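Local structure of ADP-ribosylating toxin CARDS (Mycoplasma pneumoniae, 4TLV) at residues 441-447 against 468-474; 452-456 against 465-469; 284-288 against 391-395; 272-278 against 425-431. The protein acts as the main virulence factor of its bacterium, transferring the ADP-ribosyl group from NAD(+) to several target proteins in vitro and causing vacuoles in mammalian cells. All blocks are in the same frame, centred on the assembly; numbering follows the deposited sequence.

Interaction 1 of 4, residues 441-447 against 468-474; sequences FVDVQLG and TPDGQIF
D443 and F474 face each other as an antiparallel, non-hydrogen-bonded pair in the D3 beta-trefoil domain, where 441-443 is one of the two outermost strands of its sheet within the chain. Their CA atoms are 4.5 Å apart, and both side chains stand on the same face of the sheet. The aspartate can be traced outward atom by atom. Its CB packs against CE2 of the F474 ring at 4.1 Å. CG then lies anti to the backbone N of D443 (chi1 -174°), which carries the carboxylate over the turn that leads into strand 473-476. OD2 accepts the N-H of G471 at 2.8 Å; the bond is fairly straight (156°), but the donor sits 36° above the carboxylate plane. OD1 takes a proton from a water 2.7 Å away, and the same water donates to P469 O and accepts from Q472 N. One carboxylate therefore ties down three points of the 469-472 turn, two of them through the water.

Beyond D443 the chain leaves the strand, and two successive amides converge on I473 O, V444 N at 2.9 Å and Q445 N at 3.2 Å. The side chain of Q445 starts out away from 468-474, yet it runs extended and brings NE2 to T468 O at 2.7 Å. Beside these bonds the CG2 methyl of I473 packs against CG of L446 and CG2 of V444, while L446 also rests on I482 of the next strand. At the far end T468 OG1 donates to L446 O at 2.6 Å, from above the carbonyl plane.

Interaction 2 of 4, residues 452-456 against 465-469; sequences GYYYT and QMKTP
In the D3 beta-trefoil, Y455 and Y454 present their rings to Q465 and K467 respectively, and each ring has an aliphatic side-chain carbon over one face. Above Y455 lies Q465 CG, 3.9 Å from the ring centroid and 29° off the normal, a CH-pi contact; the same ring also stacks with W448. K467 CD covers a face of Y454, offset toward the rim, because the extended lysine runs alongside the tyrosine and points the same way. A water lies in the plane of the Y454 ring at its edge, and Y449 makes an edge-to-face pair with this ring. Within the domain, 453-457 is the central strand of a small antiparallel sheet between 448-450 and 463-464, and 465-469 is the chain leaving the last of these.

Q465 does double duty. With CG anti to its backbone N (chi1 -163°) and a bend at the next bond, its CG rests on the Y455 ring while the amide turns back to the strand. NE2 donates to Y454 O at 2.9 Å, in the carbonyl plane and on a lone pair. M466 N is equally near Y454 O, but its angle is too poor for a bond, so a side chain supplies the link here. A second water accepts from T468 N and donates to Y455 O at 3.0 Å. M466 adds apolar contact, its CG 3.7 Å from T456 CG2. T468 OG1 has its main partner in L446 O, and T456 OG1 approaches that hydroxyl to 2.7 Å.

Interaction 3 of 4, residues 284-288 against 391-395; sequences TQKTF and FWNTK
F288 meets W392 edge-on in a T-shaped pair: the phenyl edge points into the face of the indole's six-membered ring, with centroids 4.5 Å apart and planes at 60°. F288 CZ leads, 3.4 Å from W392 CZ2 and close to the other carbons of the benzo ring as well. The opposite face of the indole is covered by the CA of T394, two residues on, just past the end of the tryptophan's strand. The CG of W392 sits between its backbone N and carbonyl carbon (chi1 76°), which swings the ring toward 284-288.

Apolar contacts border this pair. K286 crosses the indole at about a right angle, its CD 4.0 Å from CZ2 of W392, while the CG2 methyls of T284 and T394 meet at 3.8 Å. The strands themselves, 287-293 and 388-393, are not neighbours in the D2 beta-trefoil; F288 and W392 have CA atoms 10.1 Å apart, so side chains alone bridge the gap, and L301 of strand 298-303 packs on both rings.

Polar bonds within each segment shape the turns. T284 OG1 accepts K286 N at 3.1 Å in an ST turn, and N393 OD1 accepts K395 N at 2.8 Å in an Asx turn. Outside the segments, E416 OE2 is hydrogen-bonded to both W392 NE1 and T284 OG1, and D414 O to T394 OG1.

Interaction 4 of 4, residues 272-278 against 425-431; sequences LEDTPVY and CTTHAQF. With ACT (acetate ion), chain M.
Q430 reaches E273 because its CG sits between the backbone N and carbonyl carbon (chi1 74°) and the chain then runs straight out; F431, with CG anti to N (chi1 -178°), turns its ring to V277 instead. The contact joins the KELED trafficking motif, of which L272, E273 and D274 are part, and the lead-in to the D2 beta-trefoil to the 3-10 segment that begins at A429, late in D2. OE1 of Q430 accepts E273 N at 2.9 Å, from a donor 38° above the carbonyl plane, while its NE2 binds E271 O. The E273 carboxylate lies nearly parallel to the Q430 amide, E273 OE1 3.2 Å from Q430 NE2 but badly angled for a bond; E273 OE2 is hydrogen-bonded to H163 NE2 of the mART domain. An acetate, probably from crystallisation, also connects H163 with A429 N.

Further along, V277 CG2 lies over the F431 ring, 3.5 Å from the centroid, a close CH-pi contact, and T426 CA covers a face of Y278 at 3.9 Å from its centroid. Nearby, a water donates to P276 O and accepts H428 N at 2.7 Å. The last link is direct: Y278 N donates to T427 OG1 at 2.9 Å.

The four contacts fall into two pairs, one in each trefoil domain. Interactions 1 and 2 share T468 and P469 and have centres 12 Å apart: T468 turns its hydroxyl toward partners in both. Interactions 3 and 4 have centres 20 Å apart and touch where F288 O packs on Y278 CB at 3.9 Å, across adjacent strands 278-281 and 287-293. Between the pairs, the nearest atoms of interactions 1 and 4 are about 16 Å apart. None of the segments belongs to the mART domain or to the inferred NAD(+) pocket region; interaction 4 nevertheless meets the mART domain at H163 and P165, and Q430 touches E222 of the inferred pocket region.

Interaction 1 of 4, residues 441-447 against 468-474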
# COMPACT_ATOMS: atom_id res chain seq x y z
N PHE A 441 1.33 1.57 8.45
CA PHE A 441 1.89 2.90 8.67
C PHE A 441 2.13 3.62 7.35
O PHE A 441 2.70 3.04 6.42
CB PHE A 441 3.23 2.81 9.40
CG PHE A 441 3.20 1.98 10.66
CD1 PHE A 441 2.05 1.90 11.44
CD2 PHE A 441 4.35 1.31 11.07
CE1 PHE A 441 2.04 1.13 12.61
CE2 PHE A 441 4.35 0.55 12.25
CZ PHE A 441 3.19 0.47 13.01
N VAL A 442 1.70 4.88 7.27
CA VAL A 442 2.01 5.73 6.11
C VAL A 442 3.10 6.72 6.50
O VAL A 442 3.01 7.35 7.57
CB VAL A 442 0.79 6.57 5.63
CG1 VAL A 442 1.16 7.40 4.39
CG2 VAL A 442 -0.39 5.66 5.33
N ASP A 443 4.13 6.84 5.68
CA ASP A 443 5.16 7.87 5.88
C ASP A 443 4.57 9.20 5.43
O ASP A 443 4.30 9.39 4.24
CB ASP A 443 6.42 7.53 5.09
CG ASP A 443 7.59 8.49 5.37
OD1 ASP A 443 7.38 9.58 5.94
OD2 ASP A 443 8.74 8.15 5.00
N VAL A 444 4.30 10.10 6.38
CA VAL A 444 3.66 11.37 6.03
C VAL A 444 4.65 12.53 6.04
O VAL A 444 4.37 13.60 5.49
CB VAL A 444 2.42 11.67 6.93
CG1 VAL A 444 1.28 10.68 6.62
CG2 VAL A 444 2.80 11.63 8.42
N GLN A 445 5.82 12.32 6.65
CA GLN A 445 6.90 13.29 6.51
C GLN A 445 6.42 14.74 6.79
O GLN A 445 6.73 15.66 6.03
CB GLN A 445 7.46 13.17 5.10
CG GLN A 445 8.86 13.71 4.91
CD GLN A 445 9.45 13.38 3.54
OE1 GLN A 445 8.72 13.11 2.58
NE2 GLN A 445 10.78 13.39 3.45
N LEU A 446 5.68 14.94 7.88
CA LEU A 446 5.05 16.25 8.14
C LEU A 446 6.08 17.35 8.28
O LEU A 446 7.14 17.14 8.86
CB LEU A 446 4.17 16.23 9.39
CG LEU A 446 3.10 15.13 9.45
CD1 LEU A 446 2.30 15.30 10.72
CD2 LEU A 446 2.20 15.16 8.20
N GLY A 447 5.76 18.53 7.77
CA GLY A 447 6.65 19.67 7.93
C GLY A 447 5.89 20.95 7.63
O GLY A 447 4.68 20.94 7.47
N THR A 468 11.87 17.56 6.54
CA THR A 468 11.62 16.35 7.32
C THR A 468 12.18 15.15 6.56
O THR A 468 11.90 14.99 5.37
CB THR A 468 10.12 16.16 7.56
OG1 THR A 468 9.62 17.29 8.28
CG2 THR A 468 9.86 14.90 8.36
N PRO A 469 12.99 14.32 7.23
CA PRO A 469 13.54 13.18 6.48
C PRO A 469 12.50 12.09 6.24
O PRO A 469 11.50 12.00 6.95
CB PRO A 469 14.63 12.65 7.41
CG PRO A 469 14.14 13.00 8.78
CD PRO A 469 13.48 14.36 8.62
N ASP A 470 12.76 11.26 5.24
CA ASP A 470 11.96 10.06 5.03
C ASP A 470 12.10 9.15 6.25
O ASP A 470 13.14 9.14 6.91
CB ASP A 470 12.47 9.30 3.80
CG ASP A 470 12.33 10.10 2.53
OD1 ASP A 470 11.19 10.43 2.15
OD2 ASP A 470 13.37 10.39 1.90
N GLY A 471 11.05 8.39 6.53
CA GLY A 471 11.12 7.32 7.50
C GLY A 471 11.07 7.76 8.95
O GLY A 471 11.59 7.06 9.84
N GLN A 472 10.44 8.90 9.21
CA GLN A 472 10.44 9.47 10.57
C GLN A 472 9.06 9.76 11.17
O GLN A 472 8.80 9.45 12.33
CB GLN A 472 11.27 10.76 10.59
CG GLN A 472 11.52 11.24 12.01
CD GLN A 472 12.47 12.40 12.06
OE1 GLN A 472 13.66 12.23 12.30
NE2 GLN A 472 11.95 13.58 11.82
N ILE A 473 8.19 10.35 10.37
CA ILE A 473 6.88 10.74 10.87
C ILE A 473 5.83 9.98 10.09
O ILE A 473 5.80 10.04 8.86
CB ILE A 473 6.65 12.27 10.73
CG1 ILE A 473 7.84 13.02 11.35
CG2 ILE A 473 5.33 12.66 11.37
CD1 ILE A 473 7.66 14.52 11.54
N PHE A 474 4.97 9.29 10.82
CA PHE A 474 4.05 8.32 10.24
C PHE A 474 2.63 8.53 10.71
O PHE A 474 2.38 9.12 11.75
CB PHE A 474 4.46 6.91 10.66
CG PHE A 474 5.82 6.50 10.18
CD1 PHE A 474 6.94 6.79 10.94
CD2 PHE A 474 5.98 5.81 8.99
CE1 PHE A 474 8.20 6.41 10.53
CE2 PHE A 474 7.25 5.43 8.57
CZ PHE A 474 8.36 5.73 9.35
O HOH W 1 9.05 10.90 7.57

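Interaction 2 of 4, residues 452-456 against 465-469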
# COMPACT_ATOMS: atom_id res chain seq x y z
N GLY A 452 10.56 29.72 1.10
CA GLY A 452 11.60 28.94 0.46
C GLY A 452 12.34 27.99 1.38
O GLY A 452 13.13 27.17 0.92
N TYR A 453 12.09 28.10 2.68
CA TYR A 453 12.75 27.23 3.66
C TYR A 453 11.82 26.16 4.23
O TYR A 453 10.67 26.44 4.56
CB TYR A 453 13.32 28.07 4.82
CG TYR A 453 14.39 29.04 4.38
CD1 TYR A 453 15.69 28.61 4.14
CD2 TYR A 453 14.09 30.39 4.18
CE1 TYR A 453 16.68 29.50 3.73
CE2 TYR A 453 15.08 31.28 3.78
CZ TYR A 453 16.36 30.83 3.56
OH TYR A 453 17.33 31.72 3.16
N TYR A 454 12.33 24.94 4.37
CA TYR A 454 11.59 23.86 5.02
C TYR A 454 11.87 23.75 6.52
O TYR A 454 13.00 23.95 6.98
CB TYR A 454 11.91 22.52 4.35
CG TYR A 454 11.44 22.44 2.92
CD1 TYR A 454 12.19 23.01 1.90
CD2 TYR A 454 10.25 21.81 2.59
CE1 TYR A 454 11.77 22.95 0.59
CE2 TYR A 454 9.82 21.74 1.28
CZ TYR A 454 10.58 22.31 0.28
OH TYR A 454 10.16 22.25 -1.03
N TYR A 455 10.83 23.39 7.27
CA TYR A 455 10.94 23.12 8.69
C TYR A 455 10.35 21.77 9.04
O TYR A 455 9.43 21.28 8.38
CB TYR A 455 10.23 24.18 9.50
CG TYR A 455 10.86 25.55 9.34
CD1 TYR A 455 10.52 26.37 8.27
CD2 TYR A 455 11.79 26.02 10.26
CE1 TYR A 455 11.09 27.64 8.12
CE2 TYR A 455 12.37 27.28 10.12
CZ TYR A 455 12.02 28.08 9.06
OH TYR A 455 12.59 29.33 8.92
N THR A 456 10.85 21.19 10.12
CA THR A 456 10.45 19.86 10.58
C THR A 456 10.12 19.93 12.08
O THR A 456 10.73 20.70 12.83
CB THR A 456 11.58 18.84 10.29
OG1 THR A 456 11.09 17.51 10.49
CG2 THR A 456 12.80 19.08 11.19
N GLN A 465 15.05 23.88 11.28
CA GLN A 465 15.03 24.31 9.90
C GLN A 465 15.74 23.31 9.01
O GLN A 465 16.96 23.37 8.83
CB GLN A 465 15.63 25.71 9.74
CG GLN A 465 15.28 26.38 8.41
CD GLN A 465 16.13 25.90 7.26
OE1 GLN A 465 17.32 26.20 7.18
NE2 GLN A 465 15.51 25.16 6.33
N MET A 466 14.96 22.38 8.47
CA MET A 466 15.44 21.40 7.51
C MET A 466 14.20 20.64 7.02
O MET A 466 13.15 20.66 7.65
CB MET A 466 16.45 20.44 8.15
CG MET A 466 15.90 19.68 9.34
SD MET A 466 17.03 18.47 10.09
CE MET A 466 16.61 16.99 9.19
N LYS A 467 14.34 19.97 5.89
CA LYS A 467 13.23 19.20 5.37
C LYS A 467 13.10 17.93 6.21
O LYS A 467 14.09 17.32 6.59
CB LYS A 467 13.45 18.88 3.89
CG LYS A 467 12.18 18.40 3.18
CD LYS A 467 12.41 18.22 1.68
CE LYS A 467 11.22 17.52 1.02
NZ LYS A 467 11.36 17.42 -0.46
N THR A 468 11.87 17.56 6.54
CA THR A 468 11.62 16.35 7.32
C THR A 468 12.18 15.15 6.56
O THR A 468 11.90 14.99 5.37
CB THR A 468 10.12 16.16 7.56
OG1 THR A 468 9.62 17.29 8.28
CG2 THR A 468 9.86 14.90 8.36
N PRO A 469 12.99 14.32 7.23
CA PRO A 469 13.54 13.18 6.48
C PRO A 469 12.50 12.09 6.24
O PRO A 469 11.50 12.00 6.95
CB PRO A 469 14.63 12.65 7.41
CG PRO A 469 14.14 13.00 8.78
CD PRO A 469 13.48 14.36 8.62
O HOH W 2 15.11 24.38 3.56
O HOH W 3 9.94 19.69 5.88

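Interaction 3 of 4, residues 284-288 against 391-395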
# COMPACT_ATOMS: atom_id res chain seq x y z
N THR A 284 28.76 -18.88 -8.32
CA THR A 284 29.47 -19.58 -7.25
C THR A 284 28.64 -20.72 -6.69
O THR A 284 29.18 -21.66 -6.12
CB THR A 284 29.79 -18.64 -6.08
OG1 THR A 284 28.57 -18.28 -5.41
CG2 THR A 284 30.49 -17.38 -6.57
N GLN A 285 27.32 -20.63 -6.83
CA GLN A 285 26.40 -21.61 -6.26
C GLN A 285 26.46 -21.68 -4.73
O GLN A 285 25.97 -22.63 -4.12
CB GLN A 285 26.64 -22.99 -6.87
CG GLN A 285 26.17 -23.11 -8.32
CD GLN A 285 24.65 -22.97 -8.44
OE1 GLN A 285 23.92 -23.92 -7.87
NE2 GLN A 285 24.15 -22.02 -9.05
N LYS A 286 27.05 -20.66 -4.11
CA LYS A 286 27.08 -20.58 -2.66
C LYS A 286 25.70 -20.20 -2.13
O LYS A 286 24.97 -19.45 -2.78
CB LYS A 286 28.12 -19.54 -2.21
CG LYS A 286 29.56 -19.98 -2.46
CD LYS A 286 30.55 -18.93 -2.01
CE LYS A 286 31.98 -19.41 -2.26
NZ LYS A 286 32.99 -18.46 -1.72
N THR A 287 25.36 -20.72 -0.96
CA THR A 287 24.03 -20.52 -0.39
C THR A 287 24.11 -19.72 0.89
O THR A 287 25.00 -19.93 1.72
CB THR A 287 23.34 -21.88 -0.14
OG1 THR A 287 23.25 -22.59 -1.38
CG2 THR A 287 21.91 -21.68 0.43
N PHE A 288 23.16 -18.80 1.06
CA PHE A 288 23.15 -17.90 2.20
C PHE A 288 21.78 -17.82 2.83
O PHE A 288 20.76 -17.96 2.16
CB PHE A 288 23.53 -16.48 1.79
CG PHE A 288 24.88 -16.37 1.13
CD1 PHE A 288 25.01 -16.53 -0.24
CD2 PHE A 288 26.00 -16.08 1.88
CE1 PHE A 288 26.24 -16.41 -0.85
CE2 PHE A 288 27.25 -15.96 1.26
CZ PHE A 288 27.36 -16.12 -0.11
N PHE A 391 22.21 -8.83 -5.19
CA PHE A 391 23.61 -9.20 -5.44
C PHE A 391 24.42 -9.25 -4.14
O PHE A 391 24.09 -8.57 -3.17
CB PHE A 391 24.27 -8.20 -6.40
CG PHE A 391 23.85 -8.34 -7.83
CD1 PHE A 391 22.64 -7.81 -8.28
CD2 PHE A 391 24.68 -8.99 -8.74
CE1 PHE A 391 22.26 -7.95 -9.60
CE2 PHE A 391 24.30 -9.14 -10.08
CZ PHE A 391 23.09 -8.61 -10.51
N TRP A 392 25.48 -10.05 -4.13
CA TRP A 392 26.50 -9.94 -3.08
C TRP A 392 27.87 -9.84 -3.74
O TRP A 392 28.03 -10.17 -4.91
CB TRP A 392 26.46 -11.12 -2.11
CG TRP A 392 27.05 -12.40 -2.64
CD1 TRP A 392 26.62 -13.11 -3.72
CD2 TRP A 392 28.18 -13.11 -2.12
NE1 TRP A 392 27.40 -14.22 -3.90
CE2 TRP A 392 28.37 -14.25 -2.93
CE3 TRP A 392 29.05 -12.90 -1.04
CZ2 TRP A 392 29.39 -15.17 -2.70
CZ3 TRP A 392 30.06 -13.82 -0.81
CH2 TRP A 392 30.22 -14.94 -1.64
N ASN A 393 28.84 -9.36 -2.97
CA ASN A 393 30.21 -9.26 -3.44
C ASN A 393 30.95 -10.56 -3.15
O ASN A 393 31.27 -10.85 -1.99
CB ASN A 393 30.91 -8.08 -2.77
CG ASN A 393 32.31 -7.85 -3.32
OD1 ASN A 393 33.04 -8.81 -3.61
ND2 ASN A 393 32.68 -6.59 -3.47
N THR A 394 31.21 -11.34 -4.20
CA THR A 394 31.80 -12.67 -4.07
C THR A 394 33.18 -12.64 -3.41
O THR A 394 33.64 -13.65 -2.86
CB THR A 394 31.94 -13.36 -5.43
OG1 THR A 394 32.71 -12.52 -6.31
CG2 THR A 394 30.57 -13.62 -6.04
N LYS A 395 33.83 -11.48 -3.44
CA LYS A 395 35.15 -11.35 -2.83
C LYS A 395 35.11 -10.89 -1.37
O LYS A 395 36.11 -10.98 -0.67
CB LYS A 395 36.03 -10.43 -3.67
CG LYS A 395 36.54 -11.06 -4.96
CD LYS A 395 37.41 -10.10 -5.75
CE LYS A 395 38.22 -10.82 -6.82
NZ LYS A 395 37.35 -11.65 -7.70

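Interaction 4 of 4, residues 272-278 against 425-431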
# COMPACT_ATOMS: atom_id res chain seq x y z
N LEU A 272 -0.56 -19.29 7.37
CA LEU A 272 0.73 -18.61 7.56
C LEU A 272 1.71 -19.47 8.35
O LEU A 272 1.32 -20.08 9.34
CB LEU A 272 0.57 -17.25 8.25
CG LEU A 272 -0.36 -16.26 7.54
CD1 LEU A 272 -0.36 -14.93 8.28
CD2 LEU A 272 0.06 -16.07 6.09
N GLU A 273 2.97 -19.49 7.91
CA GLU A 273 4.04 -20.19 8.61
C GLU A 273 5.24 -19.27 8.66
O GLU A 273 5.41 -18.42 7.80
CB GLU A 273 4.46 -21.46 7.83
CG GLU A 273 3.35 -22.47 7.61
CD GLU A 273 3.63 -23.42 6.45
OE1 GLU A 273 4.57 -23.18 5.63
OE2 GLU A 273 2.88 -24.41 6.34
N ASP A 274 6.07 -19.45 9.68
CA ASP A 274 7.32 -18.71 9.80
C ASP A 274 8.35 -19.28 8.84
O ASP A 274 8.66 -20.47 8.90
CB ASP A 274 7.84 -18.80 11.23
CG ASP A 274 7.02 -17.97 12.21
OD1 ASP A 274 6.20 -17.13 11.78
OD2 ASP A 274 7.23 -18.16 13.43
N THR A 275 8.87 -18.45 7.94
CA THR A 275 9.81 -18.93 6.94
C THR A 275 11.13 -18.16 6.98
O THR A 275 11.14 -16.93 6.82
CB THR A 275 9.22 -18.79 5.51
OG1 THR A 275 8.89 -17.42 5.26
CG2 THR A 275 7.95 -19.62 5.35
N PRO A 276 12.25 -18.87 7.17
CA PRO A 276 13.54 -18.23 6.91
C PRO A 276 13.73 -18.10 5.40
O PRO A 276 12.96 -18.69 4.63
CB PRO A 276 14.54 -19.24 7.49
CG PRO A 276 13.84 -20.56 7.34
CD PRO A 276 12.41 -20.23 7.73
N VAL A 277 14.74 -17.35 4.97
CA VAL A 277 14.94 -17.07 3.56
C VAL A 277 16.36 -17.45 3.14
O VAL A 277 17.34 -16.97 3.72
CB VAL A 277 14.72 -15.57 3.26
CG1 VAL A 277 14.92 -15.30 1.77
CG2 VAL A 277 13.30 -15.13 3.72
N TYR A 278 16.44 -18.30 2.12
CA TYR A 278 17.71 -18.80 1.58
C TYR A 278 17.93 -18.34 0.16
O TYR A 278 17.06 -18.48 -0.69
CB TYR A 278 17.71 -20.33 1.57
CG TYR A 278 17.79 -20.97 2.94
CD1 TYR A 278 16.68 -21.03 3.77
CD2 TYR A 278 18.97 -21.53 3.38
CE1 TYR A 278 16.76 -21.63 5.01
CE2 TYR A 278 19.07 -22.14 4.62
CZ TYR A 278 17.95 -22.18 5.43
OH TYR A 278 18.05 -22.78 6.65
N CYS A 425 14.55 -28.08 2.19
CA CYS A 425 15.74 -27.75 2.97
C CYS A 425 16.15 -26.27 2.88
O CYS A 425 17.14 -25.86 3.49
CB CYS A 425 16.92 -28.63 2.56
SG CYS A 425 16.84 -30.33 3.17
N THR A 426 15.40 -25.48 2.13
CA THR A 426 15.70 -24.05 2.02
C THR A 426 14.48 -23.16 2.33
O THR A 426 13.89 -23.26 3.41
CB THR A 426 16.38 -23.69 0.67
OG1 THR A 426 15.62 -24.20 -0.43
CG2 THR A 426 17.79 -24.28 0.61
N THR A 427 14.12 -22.29 1.40
CA THR A 427 12.99 -21.39 1.63
C THR A 427 11.68 -22.12 1.39
O THR A 427 11.50 -22.74 0.35
CB THR A 427 13.04 -20.21 0.66
OG1 THR A 427 14.35 -19.63 0.70
CG2 THR A 427 11.98 -19.15 1.04
N HIS A 428 10.75 -22.05 2.34
CA HIS A 428 9.46 -22.68 2.09
C HIS A 428 8.62 -21.88 1.10
O HIS A 428 8.83 -20.67 0.93
CB HIS A 428 8.74 -23.01 3.38
CG HIS A 428 9.38 -24.16 4.11
ND1 HIS A 428 9.04 -24.79 5.26
CD2 HIS A 428 10.52 -24.78 3.65
CE1 HIS A 428 9.98 -25.77 5.48
NE2 HIS A 428 10.86 -25.75 4.49
N ALA A 429 7.71 -22.56 0.41
CA ALA A 429 7.13 -22.02 -0.82
C ALA A 429 6.34 -20.73 -0.59
O ALA A 429 6.29 -19.87 -1.47
CB ALA A 429 6.24 -23.08 -1.49
N GLN A 430 5.70 -20.60 0.57
CA GLN A 430 4.82 -19.44 0.75
C GLN A 430 5.58 -18.13 0.87
O GLN A 430 5.01 -17.06 0.68
CB GLN A 430 3.85 -19.63 1.92
CG GLN A 430 4.48 -19.52 3.29
CD GLN A 430 3.46 -19.71 4.37
OE1 GLN A 430 3.23 -18.68 5.17
NE2 GLN A 430 2.84 -20.79 4.47
N PHE A 431 6.88 -18.19 1.15
CA PHE A 431 7.63 -16.94 1.20
C PHE A 431 7.49 -16.12 -0.08
O PHE A 431 7.36 -14.89 -0.04
CB PHE A 431 9.12 -17.13 1.52
CG PHE A 431 9.84 -15.82 1.61
CD1 PHE A 431 9.60 -14.98 2.68
CD2 PHE A 431 10.70 -15.40 0.61
CE1 PHE A 431 10.24 -13.74 2.75
CE2 PHE A 431 11.34 -14.18 0.70
CZ PHE A 431 11.10 -13.35 1.77
C ACT M . 8.05 -26.44 0.89
O ACT M . 7.42 -25.37 1.09
OXT ACT M . 7.58 -27.48 1.41
CH3 ACT M . 9.29 -26.49 0.05
O HOH W 4 8.37 -23.00 6.85
O HOH W 5 11.21 -20.93 4.80